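Local coordinates for lipoprotein (Shewanella oneidensis, PDB 3LHN) that is of unknown function but, as an NlpE-family lipoprotein built on a calycin-like beta barrel, may bind a lipid or another small hydrophobic ligand, at residues Gly44-Leu49 / Lys60-Gly65; Gly35-Ala40 / Tyr119-Lys124; Gly31-Val36 / Leu49-Asp54. One frame throughout, in Å; residues are numbered along the deposited sequence.

The three contacts lie next to one another on a closed antiparallel barrel whose eight strands follow chain order. Contact 3 joins strands 31-37 and 44-51, contact 1 pairs strand 44-51 with 56-64, and contact 2 brings the last strand, 120-123, against the first, 31-37, where the barrel closes. Their centres are about 8 Å apart for contacts 1 and 2, 11 Å for contacts 2 and 3 and 13 Å for contacts 1 and 3. Leu49 belongs to both hairpin contacts, and Gly35 and Val36 to contacts 2 and 3. Contacts 1 and 3 are thus local in sequence, whereas contact 2 spans most of the chain, as expected of a meandering barrel.

Contact 1 of 3, residues Gly44-Leu49 / Lys60-Gly65; sequences GIQTTL and KSIYLG
Ile45 lies alongside Tyr63, the two side chains pointing the same way from a non-hydrogen-bonded pair of antiparallel strands. At CB the isoleucine forks: with chi1 at -46°, CG2 is anti to the backbone N and CG1 anti to the carbonyl carbon. CG2 sits over the centre of the Tyr63 ring, 4.0 Å from the centroid in a CH-pi contact, and also touches Ser61 CB at 3.6 Å. The other branch runs along the ring, CG1 meeting Tyr63 CE2 at 3.6 Å. At the tip, CD1 reaches the same Tyr63 CE2 at 3.5 Å and lies 3.9 Å from Tyr63 OH. Further along this face, one water bridges Thr47 OG1 and Ser61 OG, while Thr47 OG1 also donates to Ile45 O from above the carbonyl plane. Paired backbone bonds between Gln46 and Ile62 and between Thr48 and Lys60 hold the register. The Ile45-Tyr63 face turns toward the barrel interior: Cys39 packs on both residues, Cys42 on Tyr63, and Phe71 of strand 69-79 meets the tyrosine ring. In the sheet, strand 44-51 runs between 31-37 and 56-64, and 56-64 is followed by 69-79.

Contact 2 of 3, residues Gly35-Ala40 / Tyr119-Lys124; sequences GVLPCA and YILKKK
Pro38, at the end of the first strand of the barrel, lies over one face of the ring of Tyr119, which sits in the turn leading into strand 120-123. This is a CH-pi contact: Pro38 CD stands 4.0 Å from the ring centroid, 24° off the normal and displaced toward the rim. Pro38 CG comes in at the phenol end, 3.5 Å from Tyr119 CZ.

Aliphatic packing continues the seam. Leu37 CD2 is 3.8 Å from Tyr119 CA and 4.1 Å from Leu121 CD2, the two leucine side chains crossing at about a right angle. With CG placed anti to the carbonyl carbon (chi1 -53°), Leu121 sends CD2 onto the backbone of Gly35, 3.4 Å from Gly35 N; having no CB, the glycine admits this close approach. Met103 and Tyr94 pack on Leu37, and Thr47 touches it as well.

Polar contacts here are indirect. The backbones of 35-40 and 119-124 share no direct hydrogen bond; instead a water lies between them, 2.7 Å from Ile120 O and held weakly by Val36 N at 3.1 Å. Tyr119 OH finds its partner across the subunit interface, bonding to Cys39 O of the second subunit, and Cys39 O of this chain receives the reciprocal bond from Tyr119 of that subunit. Cys39 is fixed in its own chain by the disulfide to Cys42.

The chemistry thus implies a closure that, along these residues, rests on apolar packing and a water more than on direct backbone pairing. Direct bonds resume closer to the start of the first strand, where Glu34 pairs with Lys122. The tyrosine does two jobs: its ring face packs on Pro38 within the chain, while its hydroxyl bonds to the second subunit, so one residue serves both the fold and the assembly.

Contact 3 of 3, residues Gly31-Val36 / Leu49-Asp54; sequences GVYEGV and LTLQAD
Gly31 and Leu51 pair through two backbone hydrogen bonds in the first beta hairpin of the calycin-like barrel. Gly31 N donates to Leu51 O at 3.0 Å, and Leu51 N donates to Gly31 O at 2.9 Å. Two residues on, Tyr33 and Leu49 repeat the exchange, with Leu49 N reaching Tyr33 O at 2.8 Å. The alternate residues turn their backbone groups to the outer neighbours: Val32 bonds to Lys124 and Thr50 to Glu58. Among the side chains, Tyr33 OH is satisfied by Trp29 O and Glu34 OE2 by a salt bridge to Lys124 NZ. On the face carrying Val32 and Thr50, these two side chains run side by side, Val32 CG2 lying 3.6 Å from Thr50 OG1 and 3.9 Å from Thr50 CG2. A glycine here, without OG1 and CG2, would probably leave Val32 CG2 without its neighbour on this face and more open to solvent. Leu49, Leu51 and Tyr33 face the interior, where Leu101 packs on all three. Leu49 O, which already accepts from Tyr33 N, also meets the edge of the tyrosine ring in its plane, 3.5 Å from Tyr33 CD1.

Contact 1 of 3, residues Gly44-Leu49 / Lys60-Gly65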
# COMPACT_ATOMS: atom_id res chain seq x y z
N GLY A 44 -9.77 3.77 12.35
CA GLY A 44 -9.38 2.43 12.69
C GLY A 44 -10.00 1.48 11.67
O GLY A 44 -10.82 1.91 10.87
N ILE A 45 -9.61 0.22 11.73
CA ILE A 45 -10.09 -0.76 10.75
C ILE A 45 -10.81 -1.87 11.51
O ILE A 45 -10.15 -2.73 12.13
CB ILE A 45 -8.99 -1.36 9.90
CG1 ILE A 45 -8.01 -0.31 9.37
CG2 ILE A 45 -9.63 -2.10 8.72
CD1 ILE A 45 -6.79 -0.93 8.67
N GLN A 46 -12.14 -1.85 11.50
CA GLN A 46 -12.90 -2.90 12.16
C GLN A 46 -12.80 -4.12 11.27
O GLN A 46 -13.33 -4.15 10.16
CB GLN A 46 -14.33 -2.44 12.34
CG GLN A 46 -15.26 -3.43 12.97
CD GLN A 46 -16.62 -2.80 13.33
OE1 GLN A 46 -16.72 -1.63 13.75
NE2 GLN A 46 -17.67 -3.59 13.17
N THR A 47 -12.13 -5.14 11.76
CA THR A 47 -11.69 -6.28 10.97
C THR A 47 -12.31 -7.58 11.40
O THR A 47 -12.40 -7.87 12.59
CB THR A 47 -10.15 -6.41 11.13
OG1 THR A 47 -9.55 -5.21 10.66
CG2 THR A 47 -9.58 -7.64 10.37
N THR A 48 -12.74 -8.37 10.45
CA THR A 48 -13.26 -9.74 10.66
C THR A 48 -12.54 -10.63 9.67
O THR A 48 -12.61 -10.42 8.45
CB THR A 48 -14.79 -9.81 10.42
OG1 THR A 48 -15.46 -8.79 11.19
CG2 THR A 48 -15.32 -11.20 10.79
N LEU A 49 -11.74 -11.57 10.19
CA LEU A 49 -10.93 -12.48 9.35
C LEU A 49 -11.37 -13.89 9.67
O LEU A 49 -11.28 -14.34 10.80
CB LEU A 49 -9.46 -12.25 9.63
CG LEU A 49 -8.49 -13.18 8.93
CD1 LEU A 49 -8.71 -13.22 7.39
CD2 LEU A 49 -7.05 -12.73 9.25
N LYS A 60 -13.17 -9.09 6.02
CA LYS A 60 -13.93 -7.86 5.92
C LYS A 60 -13.21 -6.80 6.74
O LYS A 60 -12.82 -7.02 7.90
CB LYS A 60 -15.36 -8.05 6.39
CG LYS A 60 -16.16 -6.75 6.36
CD LYS A 60 -17.55 -7.02 6.93
CE LYS A 60 -18.53 -5.94 6.62
NZ LYS A 60 -19.82 -6.36 7.29
N SER A 61 -13.10 -5.63 6.16
CA SER A 61 -12.41 -4.49 6.81
C SER A 61 -13.27 -3.26 6.65
O SER A 61 -13.47 -2.84 5.52
CB SER A 61 -11.06 -4.19 6.14
OG SER A 61 -10.18 -5.32 6.15
N ILE A 62 -13.82 -2.72 7.73
CA ILE A 62 -14.54 -1.46 7.68
C ILE A 62 -13.60 -0.37 8.15
O ILE A 62 -13.13 -0.35 9.31
CB ILE A 62 -15.78 -1.46 8.57
CG1 ILE A 62 -16.64 -2.69 8.20
CG2 ILE A 62 -16.53 -0.14 8.48
CD1 ILE A 62 -17.93 -2.75 9.00
N TYR A 63 -13.26 0.52 7.21
CA TYR A 63 -12.43 1.66 7.51
C TYR A 63 -13.32 2.73 8.12
O TYR A 63 -14.14 3.36 7.46
CB TYR A 63 -11.70 2.12 6.25
CG TYR A 63 -10.63 1.17 5.84
CD1 TYR A 63 -10.88 -0.00 5.13
CD2 TYR A 63 -9.31 1.42 6.18
CE1 TYR A 63 -9.84 -0.90 4.80
CE2 TYR A 63 -8.30 0.55 5.84
CZ TYR A 63 -8.55 -0.60 5.16
OH TYR A 63 -7.50 -1.44 4.86
N LEU A 64 -13.13 2.94 9.41
CA LEU A 64 -13.98 3.78 10.24
C LEU A 64 -13.63 5.25 10.06
O LEU A 64 -12.52 5.61 9.66
CB LEU A 64 -13.78 3.43 11.72
CG LEU A 64 -14.07 1.97 12.05
CD1 LEU A 64 -13.61 1.71 13.49
CD2 LEU A 64 -15.56 1.61 11.78
N GLY A 65 -14.59 6.10 10.39
CA GLY A 65 -14.41 7.54 10.37
C GLY A 65 -15.48 8.26 9.61
O GLY A 65 -16.52 7.69 9.23
O HOH W 1 -8.47 -5.57 8.17

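Contact 2 of 3, residues Gly35-Ala40 / Tyr119-Lys124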
# COMPACT_ATOMS: atom_id res chain seq x y z
N GLY A 35 -11.19 -7.69 15.44
CA GLY A 35 -10.54 -6.65 16.19
C GLY A 35 -10.66 -5.33 15.46
O GLY A 35 -11.28 -5.27 14.43
N VAL A 36 -10.10 -4.28 16.05
CA VAL A 36 -10.08 -2.96 15.43
C VAL A 36 -8.60 -2.56 15.31
O VAL A 36 -7.95 -2.26 16.30
CB VAL A 36 -10.87 -1.90 16.16
CG1 VAL A 36 -10.79 -0.56 15.33
CG2 VAL A 36 -12.35 -2.32 16.38
N LEU A 37 -8.06 -2.63 14.11
CA LEU A 37 -6.65 -2.43 13.85
C LEU A 37 -6.38 -0.96 13.62
O LEU A 37 -7.26 -0.20 13.18
CB LEU A 37 -6.25 -3.19 12.58
CG LEU A 37 -6.30 -4.73 12.56
CD1 LEU A 37 -6.09 -5.29 11.17
CD2 LEU A 37 -5.31 -5.33 13.53
N PRO A 38 -5.14 -0.52 13.86
CA PRO A 38 -4.81 0.85 13.53
C PRO A 38 -4.88 1.12 12.05
O PRO A 38 -4.55 0.25 11.25
CB PRO A 38 -3.35 1.00 14.04
CG PRO A 38 -3.26 -0.04 15.12
CD PRO A 38 -4.02 -1.19 14.56
N CYS A 39 -5.25 2.35 11.70
CA CYS A 39 -5.44 2.73 10.30
C CYS A 39 -4.46 3.84 9.96
O CYS A 39 -4.34 4.78 10.71
CB CYS A 39 -6.86 3.22 10.14
SG CYS A 39 -7.34 3.61 8.44
N ALA A 40 -3.75 3.73 8.84
CA ALA A 40 -2.77 4.77 8.49
C ALA A 40 -3.39 6.16 8.37
O ALA A 40 -2.75 7.16 8.73
CB ALA A 40 -2.06 4.44 7.20
N TYR A 119 -3.02 -4.94 17.49
CA TYR A 119 -2.82 -5.82 16.35
C TYR A 119 -3.39 -7.24 16.60
O TYR A 119 -3.28 -8.11 15.75
CB TYR A 119 -1.32 -5.80 15.98
CG TYR A 119 -0.92 -4.45 15.48
CD1 TYR A 119 -1.15 -4.06 14.17
CD2 TYR A 119 -0.37 -3.52 16.33
CE1 TYR A 119 -0.82 -2.80 13.72
CE2 TYR A 119 -0.07 -2.25 15.90
CZ TYR A 119 -0.29 -1.89 14.59
OH TYR A 119 0.01 -0.60 14.18
N ILE A 120 -4.07 -7.41 17.72
CA ILE A 120 -4.68 -8.70 18.09
C ILE A 120 -6.09 -8.80 17.53
O ILE A 120 -6.92 -7.90 17.73
CB ILE A 120 -4.77 -8.86 19.60
CG1 ILE A 120 -3.37 -8.86 20.21
CG2 ILE A 120 -5.49 -10.20 19.93
CD1 ILE A 120 -3.35 -8.71 21.70
N LEU A 121 -6.34 -9.90 16.82
CA LEU A 121 -7.71 -10.28 16.44
C LEU A 121 -8.12 -11.50 17.29
O LEU A 121 -7.51 -12.53 17.20
CB LEU A 121 -7.86 -10.66 14.97
CG LEU A 121 -7.34 -9.62 13.99
CD1 LEU A 121 -7.51 -10.12 12.56
CD2 LEU A 121 -8.06 -8.26 14.13
N LYS A 122 -9.11 -11.34 18.15
CA LYS A 122 -9.54 -12.46 19.01
C LYS A 122 -10.63 -13.25 18.35
O LYS A 122 -11.46 -12.71 17.61
CB LYS A 122 -10.08 -11.96 20.34
CG LYS A 122 -9.08 -11.17 21.12
CD LYS A 122 -9.80 -10.50 22.26
N LYS A 123 -10.67 -14.54 18.65
CA LYS A 123 -11.75 -15.36 18.16
C LYS A 123 -13.07 -14.82 18.58
O LYS A 123 -13.23 -14.33 19.72
CB LYS A 123 -11.67 -16.74 18.79
CG LYS A 123 -11.13 -17.72 17.95
CD LYS A 123 -11.40 -19.13 18.51
CE LYS A 123 -10.46 -20.08 17.87
NZ LYS A 123 -10.44 -21.37 18.66
N LYS A 124 -14.04 -14.91 17.70
CA LYS A 124 -15.36 -14.34 17.98
C LYS A 124 -16.04 -14.98 19.19
O LYS A 124 -15.92 -16.17 19.40
CB LYS A 124 -16.27 -14.51 16.76
CG LYS A 124 -17.64 -13.88 16.95
CD LYS A 124 -18.35 -13.73 15.63
CE LYS A 124 -19.70 -13.02 15.74
NZ LYS A 124 -19.54 -11.52 15.75
O HOH W 2 -7.47 -5.24 17.37

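Contact 3 of 3, residues Gly31-Val36 / Leu49-Asp54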
# COMPACT_ATOMS: atom_id res chain seq x y z
N GLY A 31 -11.80 -20.55 11.93
CA GLY A 31 -12.75 -19.75 12.65
C GLY A 31 -12.67 -18.29 12.29
O GLY A 31 -12.03 -17.91 11.30
N VAL A 32 -13.38 -17.49 13.07
CA VAL A 32 -13.58 -16.09 12.84
C VAL A 32 -12.92 -15.27 13.91
O VAL A 32 -13.11 -15.51 15.10
CB VAL A 32 -15.09 -15.78 12.84
CG1 VAL A 32 -15.38 -14.28 12.57
CG2 VAL A 32 -15.82 -16.66 11.80
N TYR A 33 -12.13 -14.30 13.52
CA TYR A 33 -11.35 -13.45 14.42
C TYR A 33 -11.66 -12.00 14.17
O TYR A 33 -11.81 -11.59 12.98
CB TYR A 33 -9.86 -13.71 14.17
CG TYR A 33 -9.43 -15.16 14.38
CD1 TYR A 33 -9.57 -16.10 13.34
CD2 TYR A 33 -8.84 -15.56 15.57
CE1 TYR A 33 -9.21 -17.40 13.52
CE2 TYR A 33 -8.45 -16.85 15.77
CZ TYR A 33 -8.63 -17.77 14.72
OH TYR A 33 -8.18 -19.08 14.90
N GLU A 34 -11.79 -11.22 15.24
CA GLU A 34 -12.21 -9.84 15.11
C GLU A 34 -11.37 -8.90 15.93
O GLU A 34 -10.86 -9.26 17.03
CB GLU A 34 -13.66 -9.73 15.62
CG GLU A 34 -14.67 -10.51 14.80
CD GLU A 34 -16.09 -10.45 15.32
OE1 GLU A 34 -16.32 -10.11 16.49
OE2 GLU A 34 -17.00 -10.82 14.57
N GLY A 35 -11.19 -7.69 15.44
CA GLY A 35 -10.54 -6.65 16.19
C GLY A 35 -10.66 -5.33 15.46
O GLY A 35 -11.28 -5.27 14.43
N VAL A 36 -10.10 -4.28 16.05
CA VAL A 36 -10.08 -2.96 15.43
C VAL A 36 -8.60 -2.56 15.31
O VAL A 36 -7.95 -2.26 16.30
CB VAL A 36 -10.87 -1.90 16.16
CG1 VAL A 36 -10.79 -0.56 15.33
CG2 VAL A 36 -12.35 -2.32 16.38
N LEU A 49 -11.74 -11.57 10.19
CA LEU A 49 -10.93 -12.48 9.35
C LEU A 49 -11.37 -13.89 9.67
O LEU A 49 -11.28 -14.34 10.80
CB LEU A 49 -9.46 -12.25 9.63
CG LEU A 49 -8.49 -13.18 8.93
CD1 LEU A 49 -8.71 -13.22 7.39
CD2 LEU A 49 -7.05 -12.73 9.25
N THR A 50 -11.84 -14.57 8.63
CA THR A 50 -12.36 -15.94 8.70
C THR A 50 -11.38 -16.86 7.99
O THR A 50 -11.12 -16.68 6.81
CB THR A 50 -13.75 -16.07 8.10
OG1 THR A 50 -14.63 -15.17 8.77
CG2 THR A 50 -14.27 -17.47 8.29
N LEU A 51 -10.87 -17.86 8.69
CA LEU A 51 -9.94 -18.85 8.15
C LEU A 51 -10.64 -20.20 8.05
O LEU A 51 -11.32 -20.63 8.98
CB LEU A 51 -8.72 -19.04 9.06
CG LEU A 51 -7.94 -17.78 9.45
CD1 LEU A 51 -6.71 -18.22 10.30
CD2 LEU A 51 -7.48 -16.96 8.22
N GLN A 52 -10.49 -20.88 6.93
CA GLN A 52 -10.95 -22.26 6.78
C GLN A 52 -9.81 -23.25 6.82
O GLN A 52 -8.67 -22.94 6.44
CB GLN A 52 -11.67 -22.43 5.44
CG GLN A 52 -12.73 -21.46 5.17
CD GLN A 52 -13.90 -21.49 6.14
OE1 GLN A 52 -14.19 -22.53 6.79
NE2 GLN A 52 -14.62 -20.36 6.18
N ALA A 53 -10.13 -24.51 7.14
CA ALA A 53 -9.15 -25.59 7.24
C ALA A 53 -8.42 -25.81 5.94
O ALA A 53 -7.27 -26.30 5.95
CB ALA A 53 -9.86 -26.91 7.68
N ASP A 54 -9.06 -25.50 4.79
CA ASP A 54 -8.41 -25.67 3.48
C ASP A 54 -7.51 -24.52 3.05
O ASP A 54 -7.08 -24.44 1.90
CB ASP A 54 -9.47 -26.00 2.43
CG ASP A 54 -10.37 -24.85 2.14
OD1 ASP A 54 -10.16 -23.73 2.65
OD2 ASP A 54 -11.34 -25.07 1.35